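Local coordinates for poly-beta-hydroxybuterate polymerase (Cupriavidus necator, PDB 5T6O), which is the catalytic domain of a class I polyhydroxybutyrate synthase, an acyltransferase that probably builds the polyester polyhydroxybutyrate without a template, at residues I282-W285 with T286-Y289; P379-R383 with Y384-K388; T216-P219 with F220-F224; S59-V62 with R63-E67. The protein carries 1 engineered substitution. One frame throughout, in Å; residues are numbered along the deposited sequence.

Contact 1. Residues I282-W285 with T286-Y289; sequences IVPW and TAAY. With SO4 (sulfate ion), chain B.
The first turn of the short helix 285-289, which follows strand 272-277 of the alpha/beta-hydrolase fold, closes where P284 meets A287 and A288. Proline suits the N-cap because its ring restrains the backbone before the helix and brings no N-H that would need an acceptor. The P284 carbonyl O receives A288 N at 3.1 Å and, more weakly, A287 N at 2.9 Å. One residue on, W285 O accepts Y289 N at 2.9 Å, with the donor tilted out of the carbonyl plane. The small methyls of the two alanines pack against the incoming chain: A287 CB lies 4.1 Å from P284 CB, and A288 CB is 4.4 Å from V283 CG1.

W285 sets CG between its own backbone N and carbonyl carbon (chi1 84°), which brings the indole over the T286 side chain. The T286 methyl CG2 sits over one face, 3.9 Å from the centroid of the five-membered ring and 16° off its normal, a CH-pi contact. P333, L337, F301 and L303 also touch W285, while the Y289 hydroxyl is hydrogen-bonded to P330 O. Just upstream, the backbone N atoms of I282 and V283 bond to D280, in the loop where this fold commonly carries the acid of its triad.

At the indole edge, W285 NE1 donates in the ring plane to sulfate O4 at 3.1 Å (N-H...O 160°), and R278 NH2 binds the same ion. The sulfate probably came from the crystallisation liquor, yet indole N-H and guanidinium together suit an anion, while the T286 methyl gives the indole face an apolar neighbour.

Contact 2. Residues P379-R383 with Y384-K388; sequences PAPGR and YVKAK
R383 swings CG between its backbone N and carbonyl carbon (chi1 73°), whereas Y384 turns CG beside its backbone N (chi1 -74°); together these torsions lay the two side chains next to each other, pointing the same way. The arginine chain is extended from CG to NE. Its guanidinium stands almost upright to the phenol ring, the planes 80° apart: Y384 CE1 comes over one guanidinium face toward its rim, with R383 NH2 at the ring edge, 3.9 Å from CE1. Farther down, R383 CG lies in the plane of the ring, 4.0 Å from Y384 CD1.

Behind this pair the chain makes a tight bend. P381 follows a cis peptide bond, and G382 adopts backbone angles at which a CB would collide with the carbonyl O of P381, so glycine fits. K386 N reaches R383 O at 3.1 Å from above the carbonyl plane. A water bridges the bend, donating to P381 O at 2.7 Å and accepting from V385 N at 2.9 Å, while V385 CG1 packs on P381 CB at 3.8 Å.

This loop follows the edge strand 378-379. R383 NH1 forms salt bridges with E378 of that strand and E19 of strand 14-19, and Y384 OH bonds to N20 O just beyond strand 14-19. V385 turns instead to V5, Y50 and Y51, joining the loop to the body of the domain.

Contact 3. Residues T216-P219 with F220-F224; sequences TPVP and FDLLF
P219, in an extended conformation at the N-cap, turns the chain into helix 220-227, and its carbonyl O accepts L223 N at 3.1 Å (N-H...O 159°), the donor lying in the carbonyl plane. Proline fits this place because the position before the first turn asks no N-H of it. Upstream, T216 OG1 takes V218 N in an ST turn that begins the link leaving helix 202-215.

V218 sets CG1 anti to its backbone N (chi1 175°), sending that methyl to the leucines of the first turn. There it lies 3.6 Å from L223 CD2 and 4.0 Å from L222 CD2, the V218 and L223 side chains crossing at about a right angle. Branched aliphatic groups suit this buried junction, which F161 of a second subunit also joins by packing on V218; H166 and E164 of that subunit reach P219 and L222. F220 points outward with its ring edge to V218 O, while K213 makes a cation-pi contact with it.

D221 folds its carboxylate back over the helix start (chi1 55°): OD1 accepts a weak bond from L222 N and lies 3.5 Å from P219 CB.

Contact 4. Residues S59-V62 with R63-E67; sequences SSLV and RHVVE
S60 meets R63 as the N-cap of helix 61-67, the helix of the beta-alpha-beta unit between strands 40-43 and 72-77. Its hydroxyl stands opposite its own backbone N about the CA-CB bond (chi1 165°), which turns OG back over the opening turn. There OG receives R63 N at 2.8 Å, almost straight at 173°, and it is also hydrogen-bonded to D54 OD1. Serine suits the cap: a short, polar side chain that can accept from the helix and still bond elsewhere. S60 O takes H64 N at 3.2 Å, the donor standing above the carbonyl plane.

R63 leaves the cap with CG anti to N and then bends sharply at chi3 (60°). The bend carries the guanidinium back beside the chain entering the helix, where NE bonds to P57 O. A water links the same group to the cap, donating to S60 O at 2.7 Å and accepting a weak 3.3 Å bond from R63 NH2.

On the buried side, V62, V65 and V66 all share one rotamer, CG1 anti to N and CG2 beside it. V66 CG2 consequently comes 4.3 Å from V62 CG1, one turn earlier, and V65 CG2 lies equally far from L61 CG. These beta-branched residues press on L40, M42, V72 and L74 of the two strands, whereas L61 and H64 meet W348 of helix 348-358.

The chemistry divides: serine, arginine and water engage polar groups at the helix start, where the dipole would probably favour D54, and branched aliphatics give the helix an apolar face against the sheet.

How the contacts relate
Contacts 1, 3 and 4 each begin a helix within the alpha/beta-hydrolase range: proline caps 1 and 3, and serine caps 4. Contact 2 is a bend without a regular helix. Contacts 1 and 2 lie on opposite sides of the chain's centre, their centres about 31 Å apart, so the sulfate at contact 1 is remote from the C-terminal bend. Contacts 3 and 4 approach most closely, nearest atoms about 5 Å apart. None of the four touches another, but shared neighbours connect them: F194 meets both I282 and L222, and Y51 meets both V385 and F224. Contact 3 is also the one packed against two other subunits.

Contact 1. Residues I282-W285 with T286-Y289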
loop_
_atom_site.group_PDB
_atom_site.type_symbol
_atom_site.label_atom_id
_atom_site.label_comp_id
_atom_site.label_asym_id
_atom_site.label_seq_id
_atom_site.Cartn_x
_atom_site.Cartn_y
_atom_site.Cartn_z
ATOM N N ILE A 282 -10.075 -6.802 -8.734
ATOM C CA ILE A 282 -11.106 -6.204 -9.571
ATOM C C ILE A 282 -12.245 -5.664 -8.719
ATOM O O ILE A 282 -12.705 -4.533 -8.908
ATOM C CB ILE A 282 -11.586 -7.256 -10.595
ATOM C CG1 ILE A 282 -10.446 -7.577 -11.562
ATOM C CG2 ILE A 282 -12.806 -6.777 -11.352
ATOM C CD1 ILE A 282 -10.754 -8.697 -12.504
ATOM N N VAL A 283 -12.682 -6.459 -7.748
ATOM C CA VAL A 283 -13.588 -6.033 -6.687
ATOM C C VAL A 283 -12.840 -6.253 -5.373
ATOM O O VAL A 283 -12.901 -7.360 -4.819
ATOM C CB VAL A 283 -14.910 -6.821 -6.733
ATOM C CG1 VAL A 283 -15.846 -6.411 -5.604
ATOM C CG2 VAL A 283 -15.609 -6.657 -8.093
ATOM N N PRO A 284 -12.103 -5.262 -4.855
ATOM C CA PRO A 284 -11.398 -5.455 -3.579
ATOM C C PRO A 284 -12.343 -5.985 -2.512
ATOM O O PRO A 284 -13.495 -5.560 -2.420
ATOM C CB PRO A 284 -10.902 -4.044 -3.235
ATOM C CG PRO A 284 -10.717 -3.383 -4.591
ATOM C CD PRO A 284 -11.859 -3.925 -5.431
ATOM N N TRP A 285 -11.862 -6.930 -1.701
ATOM C CA TRP A 285 -12.769 -7.525 -0.724
ATOM C C TRP A 285 -13.238 -6.488 0.282
ATOM O O TRP A 285 -14.379 -6.553 0.752
ATOM C CB TRP A 285 -12.126 -8.738 -0.026
ATOM C CG TRP A 285 -11.220 -8.464 1.163
ATOM C CD1 TRP A 285 -9.861 -8.372 1.145
ATOM C CD2 TRP A 285 -11.616 -8.298 2.539
ATOM N NE1 TRP A 285 -9.384 -8.145 2.418
ATOM C CE2 TRP A 285 -10.441 -8.086 3.289
ATOM C CE3 TRP A 285 -12.845 -8.302 3.201
ATOM C CZ2 TRP A 285 -10.459 -7.886 4.668
ATOM C CZ3 TRP A 285 -12.865 -8.101 4.581
ATOM C CH2 TRP A 285 -11.680 -7.897 5.295
ATOM N N THR A 286 -12.398 -5.491 0.574
ATOM C CA THR A 286 -12.805 -4.425 1.482
ATOM C C THR A 286 -13.915 -3.576 0.874
ATOM O O THR A 286 -14.752 -3.027 1.607
ATOM C CB THR A 286 -11.595 -3.556 1.824
ATOM O OG1 THR A 286 -10.978 -3.115 0.612
ATOM C CG2 THR A 286 -10.577 -4.363 2.607
ATOM N N ALA A 287 -13.931 -3.460 -0.458
ATOM C CA ALA A 287 -14.984 -2.712 -1.141
ATOM C C ALA A 287 -16.302 -3.470 -1.094
ATOM O O ALA A 287 -17.354 -2.877 -0.843
ATOM C CB ALA A 287 -14.577 -2.426 -2.591
ATOM N N ALA A 288 -16.263 -4.787 -1.325
ATOM C CA ALA A 288 -17.454 -5.600 -1.096
ATOM C C ALA A 288 -17.931 -5.468 0.342
ATOM O O ALA A 288 -19.133 -5.326 0.592
ATOM C CB ALA A 288 -17.173 -7.066 -1.424
ATOM N N TYR A 289 -16.996 -5.494 1.301
ATOM C CA TYR A 289 -17.381 -5.413 2.709
ATOM C C TYR A 289 -18.099 -4.111 3.014
ATOM O O TYR A 289 -18.971 -4.069 3.894
ATOM C CB TYR A 289 -16.152 -5.553 3.605
ATOM C CG TYR A 289 -16.498 -5.601 5.076
ATOM C CD1 TYR A 289 -16.916 -6.787 5.661
ATOM C CD2 TYR A 289 -16.415 -4.465 5.873
ATOM C CE1 TYR A 289 -17.244 -6.848 6.995
ATOM C CE2 TYR A 289 -16.750 -4.512 7.226
ATOM C CZ TYR A 289 -17.160 -5.716 7.774
ATOM O OH TYR A 289 -17.495 -5.805 9.103
HETATM S S SO4 B . -5.501 -8.102 3.411
HETATM O O1 SO4 B . -5.298 -8.693 4.731
HETATM O O2 SO4 B . -4.278 -7.395 3.030
HETATM O O3 SO4 B . -5.768 -9.152 2.426
HETATM O O4 SO4 B . -6.624 -7.163 3.469
#

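Contact 2. Residues P379-R383 with Y384-K388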
loop_
_atom_site.group_PDB
_atom_site.type_symbol
_atom_site.label_atom_id
_atom_site.label_comp_id
_atom_site.label_asym_id
_atom_site.label_seq_id
_atom_site.Cartn_x
_atom_site.Cartn_y
_atom_site.Cartn_z
ATOM N N PRO A 379 -33.634 -24.711 -26.165
ATOM C CA PRO A 379 -32.826 -25.226 -25.045
ATOM C C PRO A 379 -31.816 -24.209 -24.532
ATOM O O PRO A 379 -31.305 -23.369 -25.277
ATOM C CB PRO A 379 -32.107 -26.441 -25.649
ATOM C CG PRO A 379 -32.875 -26.784 -26.917
ATOM C CD PRO A 379 -33.343 -25.428 -27.421
ATOM N N ALA A 380 -31.520 -24.303 -23.236
ATOM C CA ALA A 380 -30.347 -23.623 -22.690
ATOM C C ALA A 380 -29.127 -24.186 -23.415
ATOM O O ALA A 380 -29.119 -25.359 -23.798
ATOM C CB ALA A 380 -30.250 -23.835 -21.196
ATOM N N PRO A 381 -28.078 -23.369 -23.599
ATOM C CA PRO A 381 -27.850 -22.038 -23.036
ATOM C C PRO A 381 -28.543 -20.895 -23.786
ATOM O O PRO A 381 -28.399 -19.746 -23.365
ATOM C CB PRO A 381 -26.323 -21.893 -23.120
ATOM C CG PRO A 381 -25.942 -22.734 -24.310
ATOM C CD PRO A 381 -26.875 -23.909 -24.261
ATOM N N GLY A 382 -29.292 -21.200 -24.844
ATOM C CA GLY A 382 -29.960 -20.168 -25.614
ATOM C C GLY A 382 -29.057 -19.540 -26.665
ATOM O O GLY A 382 -27.833 -19.642 -26.626
ATOM N N ARG A 383 -29.687 -18.865 -27.627
ATOM C CA ARG A 383 -28.908 -18.294 -28.722
ATOM C C ARG A 383 -28.291 -16.934 -28.384
ATOM O O ARG A 383 -27.298 -16.556 -29.024
ATOM C CB ARG A 383 -29.773 -18.194 -29.992
ATOM C CG ARG A 383 -30.830 -17.112 -29.973
ATOM C CD ARG A 383 -31.853 -17.309 -31.110
ATOM N NE ARG A 383 -32.814 -16.209 -31.155
ATOM C CZ ARG A 383 -33.892 -16.117 -30.380
ATOM N NH1 ARG A 383 -34.181 -17.074 -29.497
ATOM N NH2 ARG A 383 -34.692 -15.062 -30.492
ATOM N N TYR A 384 -28.829 -16.182 -27.408
ATOM C CA TYR A 384 -28.225 -14.877 -27.112
ATOM C C TYR A 384 -26.768 -15.024 -26.695
ATOM O O TYR A 384 -25.907 -14.258 -27.147
ATOM C CB TYR A 384 -28.981 -14.117 -26.015
ATOM C CG TYR A 384 -30.313 -13.510 -26.420
ATOM C CD1 TYR A 384 -31.014 -13.977 -27.537
ATOM C CD2 TYR A 384 -30.886 -12.478 -25.664
ATOM C CE1 TYR A 384 -32.238 -13.437 -27.894
ATOM C CE2 TYR A 384 -32.115 -11.920 -26.021
ATOM C CZ TYR A 384 -32.785 -12.416 -27.133
ATOM O OH TYR A 384 -34.000 -11.889 -27.495
ATOM N N VAL A 385 -26.467 -16.006 -25.840
ATOM C CA VAL A 385 -25.112 -16.112 -25.302
ATOM C C VAL A 385 -24.108 -16.503 -26.388
ATOM O O VAL A 385 -22.900 -16.296 -26.215
ATOM C CB VAL A 385 -25.079 -17.108 -24.122
ATOM C CG1 VAL A 385 -25.308 -18.530 -24.626
ATOM C CG2 VAL A 385 -23.742 -16.989 -23.335
ATOM N N LYS A 386 -24.579 -17.046 -27.521
ATOM C CA LYS A 386 -23.682 -17.438 -28.602
ATOM C C LYS A 386 -23.328 -16.284 -29.531
ATOM O O LYS A 386 -22.448 -16.444 -30.385
ATOM C CB LYS A 386 -24.308 -18.577 -29.423
ATOM C CG LYS A 386 -24.583 -19.823 -28.584
ATOM C CD LYS A 386 -25.334 -20.913 -29.375
ATOM C CE LYS A 386 -25.647 -22.087 -28.452
ATOM N NZ LYS A 386 -26.342 -23.204 -29.133
ATOM N N ALA A 387 -23.987 -15.137 -29.393
ATOM C CA ALA A 387 -23.766 -14.025 -30.306
ATOM C C ALA A 387 -22.444 -13.341 -29.982
ATOM O O ALA A 387 -22.175 -13.001 -28.825
ATOM C CB ALA A 387 -24.918 -13.021 -30.225
ATOM N N LYS A 388 -21.625 -13.137 -31.009
ATOM C CA LYS A 388 -20.354 -12.447 -30.846
ATOM C C LYS A 388 -20.566 -10.934 -30.801
ATOM O O LYS A 388 -21.582 -10.410 -31.264
ATOM C CB LYS A 388 -19.411 -12.807 -31.996
ATOM C CG LYS A 388 -19.749 -12.116 -33.291
HETATM O O HOH W 1 -28.565 -17.190 -24.215
#

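Contact 3. Residues T216-P219 with F220-F224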
loop_
_atom_site.group_PDB
_atom_site.type_symbol
_atom_site.label_atom_id
_atom_site.label_comp_id
_atom_site.label_asym_id
_atom_site.label_seq_id
_atom_site.Cartn_x
_atom_site.Cartn_y
_atom_site.Cartn_z
ATOM N N THR A 216 2.062 -17.953 -17.070
ATOM C CA THR A 216 1.293 -17.987 -15.838
ATOM C C THR A 216 0.397 -19.214 -15.858
ATOM O O THR A 216 0.131 -19.784 -16.924
ATOM C CB THR A 216 0.395 -16.752 -15.664
ATOM O OG1 THR A 216 -0.764 -16.904 -16.498
ATOM C CG2 THR A 216 1.145 -15.447 -15.991
ATOM N N PRO A 217 -0.127 -19.620 -14.687
ATOM C CA PRO A 217 -1.139 -20.683 -14.662
ATOM C C PRO A 217 -2.573 -20.179 -14.769
ATOM O O PRO A 217 -3.491 -20.891 -14.352
ATOM C CB PRO A 217 -0.901 -21.347 -13.299
ATOM C CG PRO A 217 -0.462 -20.203 -12.433
ATOM C CD PRO A 217 0.408 -19.337 -13.335
ATOM N N VAL A 218 -2.802 -18.975 -15.294
ATOM C CA VAL A 218 -4.198 -18.550 -15.452
ATOM C C VAL A 218 -4.927 -19.583 -16.310
ATOM O O VAL A 218 -4.406 -19.989 -17.367
ATOM C CB VAL A 218 -4.271 -17.146 -16.079
ATOM C CG1 VAL A 218 -5.719 -16.750 -16.353
ATOM C CG2 VAL A 218 -3.583 -16.114 -15.158
ATOM N N PRO A 219 -6.085 -20.090 -15.889
ATOM C CA PRO A 219 -6.684 -21.230 -16.596
ATOM C C PRO A 219 -7.257 -20.825 -17.944
ATOM O O PRO A 219 -7.751 -19.711 -18.129
ATOM C CB PRO A 219 -7.799 -21.695 -15.644
ATOM C CG PRO A 219 -7.469 -21.099 -14.325
ATOM C CD PRO A 219 -6.807 -19.785 -14.643
ATOM N N PHE A 220 -7.229 -21.769 -18.884
ATOM C CA PHE A 220 -7.669 -21.461 -20.242
ATOM C C PHE A 220 -9.178 -21.230 -20.326
ATOM O O PHE A 220 -9.635 -20.437 -21.163
ATOM C CB PHE A 220 -7.231 -22.576 -21.200
ATOM C CG PHE A 220 -5.765 -22.499 -21.599
ATOM C CD1 PHE A 220 -4.820 -21.958 -20.737
ATOM C CD2 PHE A 220 -5.346 -22.935 -22.836
ATOM C CE1 PHE A 220 -3.482 -21.880 -21.093
ATOM C CE2 PHE A 220 -4.008 -22.856 -23.201
ATOM C CZ PHE A 220 -3.077 -22.324 -22.325
ATOM N N ASP A 221 -9.978 -21.886 -19.483
ATOM C CA ASP A 221 -11.410 -21.621 -19.595
ATOM C C ASP A 221 -11.754 -20.237 -19.060
ATOM O O ASP A 221 -12.658 -19.577 -19.593
ATOM C CB ASP A 221 -12.247 -22.720 -18.917
ATOM C CG ASP A 221 -11.890 -22.962 -17.453
ATOM O OD1 ASP A 221 -11.050 -22.247 -16.875
ATOM O OD2 ASP A 221 -12.488 -23.889 -16.862
ATOM N N LEU A 222 -11.024 -19.759 -18.048
ATOM C CA LEU A 222 -11.171 -18.365 -17.642
ATOM C C LEU A 222 -10.818 -17.431 -18.790
ATOM O O LEU A 222 -11.541 -16.471 -19.066
ATOM C CB LEU A 222 -10.300 -18.069 -16.415
ATOM C CG LEU A 222 -10.377 -16.683 -15.762
ATOM C CD1 LEU A 222 -9.867 -16.788 -14.332
ATOM C CD2 LEU A 222 -9.539 -15.667 -16.508
ATOM N N LEU A 223 -9.694 -17.685 -19.461
ATOM C CA LEU A 223 -9.281 -16.801 -20.548
ATOM C C LEU A 223 -10.281 -16.844 -21.703
ATOM O O LEU A 223 -10.554 -15.820 -22.342
ATOM C CB LEU A 223 -7.877 -17.178 -21.020
ATOM C CG LEU A 223 -6.767 -16.958 -19.973
ATOM C CD1 LEU A 223 -5.422 -17.441 -20.497
ATOM C CD2 LEU A 223 -6.703 -15.505 -19.612
ATOM N N PHE A 224 -10.845 -18.017 -21.977
ATOM C CA PHE A 224 -11.878 -18.110 -23.006
ATOM C C PHE A 224 -13.085 -17.254 -22.654
ATOM O O PHE A 224 -13.570 -16.470 -23.483
ATOM C CB PHE A 224 -12.294 -19.568 -23.206
ATOM C CG PHE A 224 -13.528 -19.731 -24.045
ATOM C CD1 PHE A 224 -13.462 -19.621 -25.430
ATOM C CD2 PHE A 224 -14.757 -20.001 -23.453
ATOM C CE1 PHE A 224 -14.592 -19.765 -26.205
ATOM C CE2 PHE A 224 -15.897 -20.149 -24.232
ATOM C CZ PHE A 224 -15.807 -20.041 -25.611
#

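Contact 4. Residues S59-V62 with R63-E67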
loop_
_atom_site.group_PDB
_atom_site.type_symbol
_atom_site.label_atom_id
_atom_site.label_comp_id
_atom_site.label_asym_id
_atom_site.label_seq_id
_atom_site.Cartn_x
_atom_site.Cartn_y
_atom_site.Cartn_z
ATOM N N SER A 59 -17.263 -27.246 -12.369
ATOM C CA SER A 59 -17.070 -25.920 -11.798
ATOM C C SER A 59 -18.333 -25.074 -11.816
ATOM O O SER A 59 -18.272 -23.893 -11.471
ATOM C CB SER A 59 -15.973 -25.185 -12.565
ATOM O OG SER A 59 -16.395 -24.992 -13.914
ATOM N N SER A 60 -19.469 -25.636 -12.227
ATOM C CA SER A 60 -20.674 -24.837 -12.440
ATOM C C SER A 60 -21.349 -24.496 -11.112
ATOM O O SER A 60 -21.758 -25.394 -10.364
ATOM C CB SER A 60 -21.643 -25.598 -13.346
ATOM O OG SER A 60 -22.945 -25.033 -13.296
ATOM N N LEU A 61 -21.532 -23.199 -10.850
ATOM C CA LEU A 61 -22.337 -22.802 -9.706
ATOM C C LEU A 61 -23.807 -23.112 -9.947
ATOM O O LEU A 61 -24.515 -23.534 -9.027
ATOM C CB LEU A 61 -22.138 -21.311 -9.404
ATOM C CG LEU A 61 -22.889 -20.807 -8.177
ATOM C CD1 LEU A 61 -22.256 -21.340 -6.897
ATOM C CD2 LEU A 61 -22.968 -19.278 -8.188
ATOM N N VAL A 62 -24.288 -22.911 -11.181
ATOM C CA VAL A 62 -25.680 -23.239 -11.481
ATOM C C VAL A 62 -25.959 -24.700 -11.163
ATOM O O VAL A 62 -26.904 -25.022 -10.430
ATOM C CB VAL A 62 -26.020 -22.919 -12.948
ATOM C CG1 VAL A 62 -27.360 -23.515 -13.293
ATOM C CG2 VAL A 62 -26.040 -21.397 -13.173
ATOM N N ARG A 63 -25.151 -25.612 -11.716
ATOM C CA ARG A 63 -25.422 -27.029 -11.490
ATOM C C ARG A 63 -25.369 -27.365 -10.008
ATOM O O ARG A 63 -26.183 -28.147 -9.508
ATOM C CB ARG A 63 -24.438 -27.899 -12.269
ATOM C CG ARG A 63 -24.811 -29.389 -12.262
ATOM C CD ARG A 63 -23.681 -30.252 -12.812
ATOM N NE ARG A 63 -22.459 -30.106 -12.015
ATOM C CZ ARG A 63 -22.169 -30.849 -10.948
ATOM N NH1 ARG A 63 -23.010 -31.798 -10.550
ATOM N NH2 ARG A 63 -21.039 -30.648 -10.277
ATOM N N HIS A 64 -24.420 -26.774 -9.281
ATOM C CA HIS A 64 -24.329 -27.062 -7.858
ATOM C C HIS A 64 -25.603 -26.650 -7.122
ATOM O O HIS A 64 -26.094 -27.388 -6.257
ATOM C CB HIS A 64 -23.112 -26.359 -7.264
ATOM C CG HIS A 64 -22.898 -26.668 -5.818
ATOM N ND1 HIS A 64 -22.277 -27.820 -5.391
ATOM C CD2 HIS A 64 -23.259 -25.993 -4.702
ATOM C CE1 HIS A 64 -22.252 -27.838 -4.069
ATOM N NE2 HIS A 64 -22.838 -26.738 -3.626
ATOM N N VAL A 65 -26.153 -25.475 -7.447
ATOM C CA VAL A 65 -27.346 -24.999 -6.741
ATOM C C VAL A 65 -28.558 -25.850 -7.109
ATOM O O VAL A 65 -29.381 -26.188 -6.248
ATOM C CB VAL A 65 -27.584 -23.505 -7.031
ATOM C CG1 VAL A 65 -28.897 -23.036 -6.419
ATOM C CG2 VAL A 65 -26.419 -22.666 -6.487
ATOM N N VAL A 66 -28.678 -26.223 -8.389
ATOM C CA VAL A 66 -29.759 -27.115 -8.808
ATOM C C VAL A 66 -29.667 -28.443 -8.064
ATOM O O VAL A 66 -30.687 -29.023 -7.665
ATOM C CB VAL A 66 -29.733 -27.306 -10.338
ATOM C CG1 VAL A 66 -30.761 -28.371 -10.798
ATOM C CG2 VAL A 66 -30.006 -25.967 -11.039
ATOM N N GLU A 67 -28.446 -28.941 -7.842
ATOM C CA GLU A 67 -28.304 -30.219 -7.147
ATOM C C GLU A 67 -28.567 -30.097 -5.652
ATOM O O GLU A 67 -28.839 -31.109 -4.999
ATOM C CB GLU A 67 -26.912 -30.811 -7.390
ATOM C CG GLU A 67 -26.721 -31.338 -8.798
ATOM C CD GLU A 67 -25.492 -32.216 -8.937
HETATM O O HOH W 2 -20.354 -27.534 -9.492
#